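Local coordinates for protein L-ornithine 5-monooxygenase (Pseudomonas aeruginosa, PDB 3S5W) that uses FAD, NADPH and molecular oxygen to hydroxylate the side-chain nitrogen of L-ornithine, the first step toward the hydroxamate groups of the siderophore pyoverdin, at residues R206-S211 against V369-Y375; Y213-M217 against D245-Y250. All blocks are in the same frame, centred on the assembly; numbering follows the deposited sequence.

Contact 1 (R206-S211 against V369-Y375); sequences RVFHHS and VILATGY. With NAP (NADP nicotinamide-adenine-dinucleotide phosphate), chain F.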
loop_
_atom_site.group_PDB
_atom_site.type_symbol
_atom_site.label_atom_id
_atom_site.label_comp_id
_atom_site.label_asym_id
_atom_site.label_seq_id
_atom_site.Cartn_x
_atom_site.Cartn_y
_atom_site.Cartn_z
ATOM N N ARG A 206 7.493 14.975 -16.516
ATOM C CA ARG A 206 8.858 14.901 -15.943
ATOM C C ARG A 206 8.902 14.695 -14.411
ATOM O O ARG A 206 9.956 14.398 -13.852
ATOM C CB ARG A 206 9.647 16.164 -16.325
ATOM C CG ARG A 206 9.842 16.245 -17.849
ATOM C CD ARG A 206 10.436 17.554 -18.284
ATOM N NE ARG A 206 9.574 18.700 -17.973
ATOM C CZ ARG A 206 9.876 19.952 -18.313
ATOM N NH1 ARG A 206 10.996 20.189 -18.996
ATOM N NH2 ARG A 206 9.075 20.956 -17.977
ATOM N N VAL A 207 7.769 14.910 -13.750
ATOM C CA VAL A 207 7.646 14.738 -12.305
ATOM C C VAL A 207 6.613 13.665 -12.046
ATOM O O VAL A 207 5.485 13.751 -12.535
ATOM C CB VAL A 207 7.222 16.071 -11.603
ATOM C CG1 VAL A 207 7.110 15.886 -10.077
ATOM C CG2 VAL A 207 8.241 17.167 -11.912
ATOM N N PHE A 208 6.988 12.631 -11.318
ATOM C CA PHE A 208 6.059 11.535 -11.066
ATOM C C PHE A 208 6.344 10.849 -9.769
ATOM O O PHE A 208 7.494 10.817 -9.338
ATOM C CB PHE A 208 6.063 10.502 -12.225
ATOM C CG PHE A 208 7.424 9.971 -12.593
ATOM C CD1 PHE A 208 8.243 10.648 -13.502
ATOM C CD2 PHE A 208 7.873 8.772 -12.071
ATOM C CE1 PHE A 208 9.485 10.134 -13.869
ATOM C CE2 PHE A 208 9.120 8.252 -12.435
ATOM C CZ PHE A 208 9.918 8.920 -13.335
ATOM N N HIS A 209 5.299 10.318 -9.158
ATOM C CA HIS A 209 5.415 9.597 -7.889
ATOM C C HIS A 209 5.947 8.184 -8.170
ATOM O O HIS A 209 5.700 7.605 -9.256
ATOM C CB HIS A 209 4.057 9.571 -7.150
ATOM C CG HIS A 209 4.087 8.881 -5.821
ATOM N ND1 HIS A 209 4.352 9.536 -4.629
ATOM C CD2 HIS A 209 3.849 7.595 -5.490
ATOM C CE1 HIS A 209 4.278 8.675 -3.625
ATOM N NE2 HIS A 209 3.954 7.497 -4.124
ATOM N N HIS A 210 6.709 7.660 -7.206
ATOM C CA HIS A 210 7.339 6.352 -7.355
ATOM C C HIS A 210 6.309 5.263 -7.716
ATOM O O HIS A 210 6.668 4.293 -8.384
ATOM C CB HIS A 210 8.088 5.965 -6.074
ATOM C CG HIS A 210 8.677 4.590 -6.116
ATOM N ND1 HIS A 210 8.094 3.514 -5.479
ATOM C CD2 HIS A 210 9.795 4.115 -6.717
ATOM C CE1 HIS A 210 8.834 2.433 -5.680
ATOM N NE2 HIS A 210 9.863 2.769 -6.435
ATOM N N SER A 211 5.061 5.409 -7.257
ATOM C CA SER A 211 3.980 4.461 -7.584
ATOM C C SER A 211 3.772 4.297 -9.106
ATOM O O SER A 211 3.197 3.304 -9.530
ATOM C CB SER A 211 2.650 4.868 -6.910
ATOM O OG SER A 211 2.253 6.161 -7.405
ATOM N N VAL A 369 12.046 14.069 -12.114
ATOM C CA VAL A 369 12.015 14.065 -10.661
ATOM C C VAL A 369 11.054 12.948 -10.201
ATOM O O VAL A 369 9.854 12.956 -10.519
ATOM C CB VAL A 369 11.606 15.430 -10.044
ATOM C CG1 VAL A 369 11.563 15.359 -8.516
ATOM C CG2 VAL A 369 12.502 16.580 -10.558
ATOM N N ILE A 370 11.590 11.999 -9.445
ATOM C CA ILE A 370 10.796 10.925 -8.884
ATOM C C ILE A 370 10.490 11.273 -7.424
ATOM O O ILE A 370 11.398 11.508 -6.613
ATOM C CB ILE A 370 11.544 9.554 -8.984
ATOM C CG1 ILE A 370 12.006 9.311 -10.441
ATOM C CG2 ILE A 370 10.722 8.401 -8.344
ATOM C CD1 ILE A 370 12.877 8.021 -10.624
ATOM N N LEU A 371 9.210 11.295 -7.102
ATOM C CA LEU A 371 8.739 11.529 -5.740
ATOM C C LEU A 371 8.557 10.182 -5.033
ATOM O O LEU A 371 7.573 9.505 -5.226
ATOM C CB LEU A 371 7.423 12.324 -5.764
ATOM C CG LEU A 371 7.491 13.625 -6.573
ATOM C CD1 LEU A 371 6.090 14.336 -6.576
ATOM C CD2 LEU A 371 8.536 14.527 -5.997
ATOM N N ALA A 372 9.545 9.791 -4.226
ATOM C CA ALA A 372 9.476 8.526 -3.492
ATOM C C ALA A 372 9.068 8.878 -2.065
ATOM O O ALA A 372 9.786 8.598 -1.077
ATOM C CB ALA A 372 10.853 7.818 -3.559
ATOM N N THR A 373 7.890 9.496 -1.962
ATOM C CA THR A 373 7.494 10.246 -0.755
ATOM C C THR A 373 6.353 9.556 -0.022
ATOM O O THR A 373 5.746 10.126 0.916
ATOM C CB THR A 373 7.150 11.738 -1.105
ATOM O OG1 THR A 373 6.343 11.758 -2.284
ATOM C CG2 THR A 373 8.427 12.529 -1.419
ATOM N N GLY A 374 6.034 8.323 -0.438
ATOM C CA GLY A 374 5.080 7.513 0.341
ATOM C C GLY A 374 3.617 7.857 0.108
ATOM O O GLY A 374 3.271 8.394 -0.923
ATOM N N TYR A 375 2.756 7.513 1.068
ATOM C CA TYR A 375 1.295 7.473 0.809
ATOM C C TYR A 375 0.589 8.058 2.004
ATOM O O TYR A 375 1.125 8.037 3.117
ATOM C CB TYR A 375 0.783 6.022 0.553
ATOM C CG TYR A 375 1.442 5.382 -0.628
ATOM C CD1 TYR A 375 2.748 4.883 -0.521
ATOM C CD2 TYR A 375 0.813 5.326 -1.877
ATOM C CE1 TYR A 375 3.403 4.335 -1.622
ATOM C CE2 TYR A 375 1.466 4.762 -2.990
ATOM C CZ TYR A 375 2.742 4.264 -2.836
ATOM O OH TYR A 375 3.385 3.735 -3.899
HETATM P PA NAP F . 7.849 6.199 3.696
HETATM O O1A NAP F . 8.534 5.239 4.571
HETATM O O2A NAP F . 6.720 6.873 4.307
HETATM O O5B NAP F . 8.975 7.144 3.101
HETATM C C5B NAP F . 8.584 8.410 2.717
HETATM C C4B NAP F . 9.889 9.120 2.422
HETATM O O4B NAP F . 9.485 10.308 1.804
HETATM C C3B NAP F . 10.631 9.477 3.717
HETATM O O3B NAP F . 12.010 9.492 3.374
HETATM C C2B NAP F . 10.112 10.908 3.945
HETATM O O2B NAP F . 11.067 11.706 4.582
HETATM C C1B NAP F . 9.949 11.435 2.499
HETATM N N9A NAP F . 8.985 12.547 2.483
HETATM C C8A NAP F . 7.647 12.492 2.814
HETATM N N7A NAP F . 7.106 13.724 2.689
HETATM C C5A NAP F . 8.085 14.562 2.311
HETATM C C6A NAP F . 8.099 15.936 2.065
HETATM N N6A NAP F . 6.995 16.658 2.218
HETATM N N1A NAP F . 9.272 16.522 1.693
HETATM C C2A NAP F . 10.432 15.811 1.543
HETATM N N3A NAP F . 10.428 14.444 1.788
HETATM C C4A NAP F . 9.276 13.844 2.182
HETATM O O3 NAP F . 7.417 5.515 2.298
HETATM P PN NAP F . 8.076 4.360 1.347
HETATM O O1N NAP F . 7.217 4.334 0.116
HETATM O O2N NAP F . 9.554 4.525 1.161
HETATM O O5D NAP F . 7.713 3.111 2.296
HETATM C C5D NAP F . 8.497 2.006 2.693
HETATM C C4D NAP F . 7.416 0.935 2.784
HETATM O O4D NAP F . 7.811 -0.376 2.485
HETATM C C3D NAP F . 6.692 0.760 4.110
HETATM O O3D NAP F . 6.013 1.929 4.501
HETATM C C2D NAP F . 5.809 -0.445 3.748
HETATM O O2D NAP F . 4.511 -0.159 3.242
HETATM C C1D NAP F . 6.626 -1.146 2.655
HETATM P P2B NAP F . 11.011 12.092 6.155
HETATM O O1X NAP F . 11.945 13.296 6.193
HETATM O O2X NAP F . 11.533 10.846 6.843
HETATM O O3X NAP F . 9.581 12.374 6.542
#
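The imidazole of His-209 turns an edge toward the face of the Tyr-375 phenol in a T-shaped pair, with centroids 5.1 Å apart and planes at 79°. Its NE2 leads, 3.7 Å from Tyr-375 CZ and displaced toward the rim of that face. With CG anti to the backbone N (chi1 -179°), the imidazole reaches forward past the end of its own strand to the loop that follows 369-371. Leu-371 O sits over one face of the imidazole; His-209 ND1 lies 3.3 Å from this oxygen, but at an angle too poor for a hydrogen bond. The same carbonyl instead accepts His-210 N at 2.8 Å, from well above the carbonyl plane. Strands 207-209 and 369-371 run parallel. Hydrogen bonds from Val-369 N to Arg-206 O, Phe-208 N to Val-369 O and Leu-371 N to Phe-208 O complete the ladder. On the face carrying His-209, Val-207 CG1 meets Leu-371 CD1 at 4.0 Å, and Phe-198 touches both residues. On the other face, Phe-208 and Ile-370 lie side by side and point the same way, Phe-208 CZ 3.6 Å from Ile-370 CG1. Beyond the strand, Ser-211 CB packs against Tyr-375 OH at 3.3 Å. Loop 372-374 runs along the dinucleotide: Thr-373 CA is 3.2 Å from O4B of NADP, while Thr-373 OG1 is held by Arg-193 O. Gly-374, at positive phi, runs its CA close to the bridging pyrophosphate oxygen O3. Backbone bonds thus fix the register of an edge strand in the NADP-binding sheet, and ring packing carries the contact on to 372-375, whose loop meets NADP and whose Tyr-375 touches FAD. Tyr-375 OH is buried with no polar partner, so packing against His-209, Ser-211 and FAD probably places the phenol.

Contact 2 (Y213-M217 against D245-Y250); sequences YLEHM and DLNDSY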
loop_
_atom_site.group_PDB
_atom_site.type_symbol
_atom_site.label_atom_id
_atom_site.label_comp_id
_atom_site.label_asym_id
_atom_site.label_seq_id
_atom_site.Cartn_x
_atom_site.Cartn_y
_atom_site.Cartn_z
ATOM N N TYR A 213 6.508 4.488 -11.302
ATOM C CA TYR A 213 7.902 4.477 -11.774
ATOM C C TYR A 213 8.072 3.800 -13.151
ATOM O O TYR A 213 8.632 4.384 -14.085
ATOM C CB TYR A 213 8.784 3.791 -10.707
ATOM C CG TYR A 213 10.217 3.627 -11.089
ATOM C CD1 TYR A 213 10.659 2.452 -11.743
ATOM C CD2 TYR A 213 11.160 4.635 -10.802
ATOM C CE1 TYR A 213 12.013 2.292 -12.114
ATOM C CE2 TYR A 213 12.520 4.475 -11.166
ATOM C CZ TYR A 213 12.934 3.297 -11.809
ATOM O OH TYR A 213 14.238 3.126 -12.175
ATOM N N LEU A 214 7.589 2.568 -13.270
ATOM C CA LEU A 214 7.843 1.765 -14.483
ATOM C C LEU A 214 7.158 2.347 -15.715
ATOM O O LEU A 214 7.678 2.258 -16.834
ATOM C CB LEU A 214 7.452 0.304 -14.252
ATOM C CG LEU A 214 8.515 -0.553 -13.537
ATOM C CD1 LEU A 214 7.981 -1.965 -13.255
ATOM C CD2 LEU A 214 9.848 -0.622 -14.289
ATOM N N GLU A 215 6.027 3.002 -15.488
ATOM C CA GLU A 215 5.264 3.656 -16.563
ATOM C C GLU A 215 6.035 4.830 -17.199
ATOM O O GLU A 215 6.000 5.017 -18.416
ATOM C CB GLU A 215 3.899 4.126 -16.032
ATOM C CG GLU A 215 3.023 4.815 -17.082
ATOM C CD GLU A 215 2.306 3.811 -17.993
ATOM O OE1 GLU A 215 2.848 2.692 -18.229
ATOM O OE2 GLU A 215 1.186 4.133 -18.456
ATOM N N HIS A 216 6.755 5.588 -16.379
ATOM C CA HIS A 216 7.502 6.751 -16.864
ATOM C C HIS A 216 8.899 6.412 -17.291
ATOM O O HIS A 216 9.434 7.085 -18.163
ATOM C CB HIS A 216 7.574 7.837 -15.808
ATOM C CG HIS A 216 6.292 8.556 -15.627
ATOM N ND1 HIS A 216 5.311 8.112 -14.767
ATOM C CD2 HIS A 216 5.814 9.679 -16.207
ATOM C CE1 HIS A 216 4.277 8.929 -14.834
ATOM N NE2 HIS A 216 4.560 9.893 -15.690
ATOM N N MET A 217 9.503 5.396 -16.673
ATOM C CA MET A 217 10.842 5.001 -17.052
ATOM C C MET A 217 10.879 4.188 -18.369
ATOM O O MET A 217 11.931 4.092 -19.005
ATOM C CB MET A 217 11.551 4.287 -15.902
ATOM C CG MET A 217 11.837 5.204 -14.699
ATOM S SD MET A 217 12.792 6.726 -15.047
ATOM C CE MET A 217 14.303 6.045 -15.722
ATOM N N ASP A 245 17.677 0.823 -8.853
ATOM C CA ASP A 245 17.260 0.544 -10.223
ATOM C C ASP A 245 17.901 1.485 -11.265
ATOM O O ASP A 245 18.391 1.030 -12.301
ATOM C CB ASP A 245 15.751 0.575 -10.380
ATOM C CG ASP A 245 15.310 -0.145 -11.638
ATOM O OD1 ASP A 245 15.592 -1.355 -11.745
ATOM O OD2 ASP A 245 14.683 0.490 -12.493
ATOM N N LEU A 246 17.891 2.800 -11.005
ATOM C CA LEU A 246 18.585 3.733 -11.899
ATOM C C LEU A 246 20.058 3.364 -12.020
ATOM O O LEU A 246 20.605 3.295 -13.152
ATOM C CB LEU A 246 18.414 5.203 -11.476
ATOM C CG LEU A 246 16.946 5.674 -11.558
ATOM C CD1 LEU A 246 16.807 7.061 -10.946
ATOM C CD2 LEU A 246 16.477 5.688 -13.007
ATOM N N ASN A 247 20.708 3.129 -10.880
ATOM C CA ASN A 247 22.138 2.814 -10.902
ATOM C C ASN A 247 22.442 1.578 -11.761
ATOM O O ASN A 247 23.403 1.578 -12.579
ATOM C CB ASN A 247 22.644 2.532 -9.486
ATOM C CG ASN A 247 24.139 2.195 -9.450
ATOM O OD1 ASN A 247 24.975 3.062 -9.681
ATOM N ND2 ASN A 247 24.472 0.930 -9.172
ATOM N N ASP A 248 21.628 0.533 -11.550
ATOM C CA ASP A 248 21.878 -0.777 -12.152
ATOM C C ASP A 248 21.436 -0.858 -13.619
ATOM O O ASP A 248 22.079 -1.540 -14.399
ATOM C CB ASP A 248 21.208 -1.913 -11.351
ATOM C CG ASP A 248 21.852 -2.159 -9.982
ATOM O OD1 ASP A 248 22.896 -1.551 -9.676
ATOM O OD2 ASP A 248 21.287 -2.971 -9.202
ATOM N N SER A 249 20.360 -0.165 -13.987
ATOM C CA SER A 249 19.679 -0.425 -15.272
ATOM C C SER A 249 19.698 0.719 -16.265
ATOM O O SER A 249 19.360 0.518 -17.435
ATOM C CB SER A 249 18.235 -0.803 -15.021
ATOM O OG SER A 249 18.209 -2.132 -14.605
ATOM N N TYR A 250 20.059 1.906 -15.786
ATOM C CA TYR A 250 20.075 3.104 -16.613
ATOM C C TYR A 250 21.432 3.756 -16.545
ATOM O O TYR A 250 21.585 4.781 -15.884
ATOM C CB TYR A 250 18.966 4.061 -16.172
ATOM C CG TYR A 250 17.603 3.473 -16.373
ATOM C CD1 TYR A 250 17.051 2.602 -15.429
ATOM C CD2 TYR A 250 16.868 3.758 -17.528
ATOM C CE1 TYR A 250 15.816 2.034 -15.632
ATOM C CE2 TYR A 250 15.634 3.195 -17.738
ATOM C CZ TYR A 250 15.111 2.338 -16.781
ATOM O OH TYR A 250 13.873 1.789 -16.976
#
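The Tyr-213 ring has Met-217 CG, one helical turn later, over one face and Asp-245 OD2 at its edge. Tyr-213 OH donates to the anti lone pair of Asp-245 OD2 at 2.7 Å; phenol and carboxylate planes stand 70° apart. The Tyr-250 ring receives Met-217 CE over one face, 3.9 Å from the centroid and 15° off the normal, a CH-pi contact, and has Asp-245 O in plane at its edge. Met-217 SD stands farther above the same face, a more distant Met-aromatic contact. Two successive bends, at chi2 and chi3, fold the methionine chain so that its methyl also presses on Leu-246 CD2, a tight 3.5 Å. Leu-246 CD2 lies just as near Tyr-213 OH, so one branch fills the angle between tyrosine and methionine. The axes of 213-217 and 245-249 approach to 13.6 Å, a gap bridged mainly by the two tyrosines and the methionine. Ile-230 of strand 228-233 touches Met-217 and Leu-246, while Ile-370 touches Tyr-213 and Leu-246. Two helices side by side on one face of a parallel sheet are typical of a Rossmann-type nucleotide-binding domain, here the NADP-binding one.

Both contacts are largely buried and belong to the same layered domain: contact 1 joins neighbouring strands within the sheet, and contact 2 joins two helices lying on it. Helix 213-217 follows strand 207-209 directly in the chain, and their side chains interlock. Phe-208 stacks on His-216 and brings CZ to 4.0 Å from Met-217 SD, while Ile-370 CD1 meets Tyr-213 CE2 at 3.6 Å. Contact 1 depends on a ladder of backbone bonds and reaches the cofactors through its loop. Contact 2 lies farther from the chain's centre and relies on side chains alone, with a single phenol-carboxylate bond among apolar groups and exposed Glu-215 and Asp-248 on its helices.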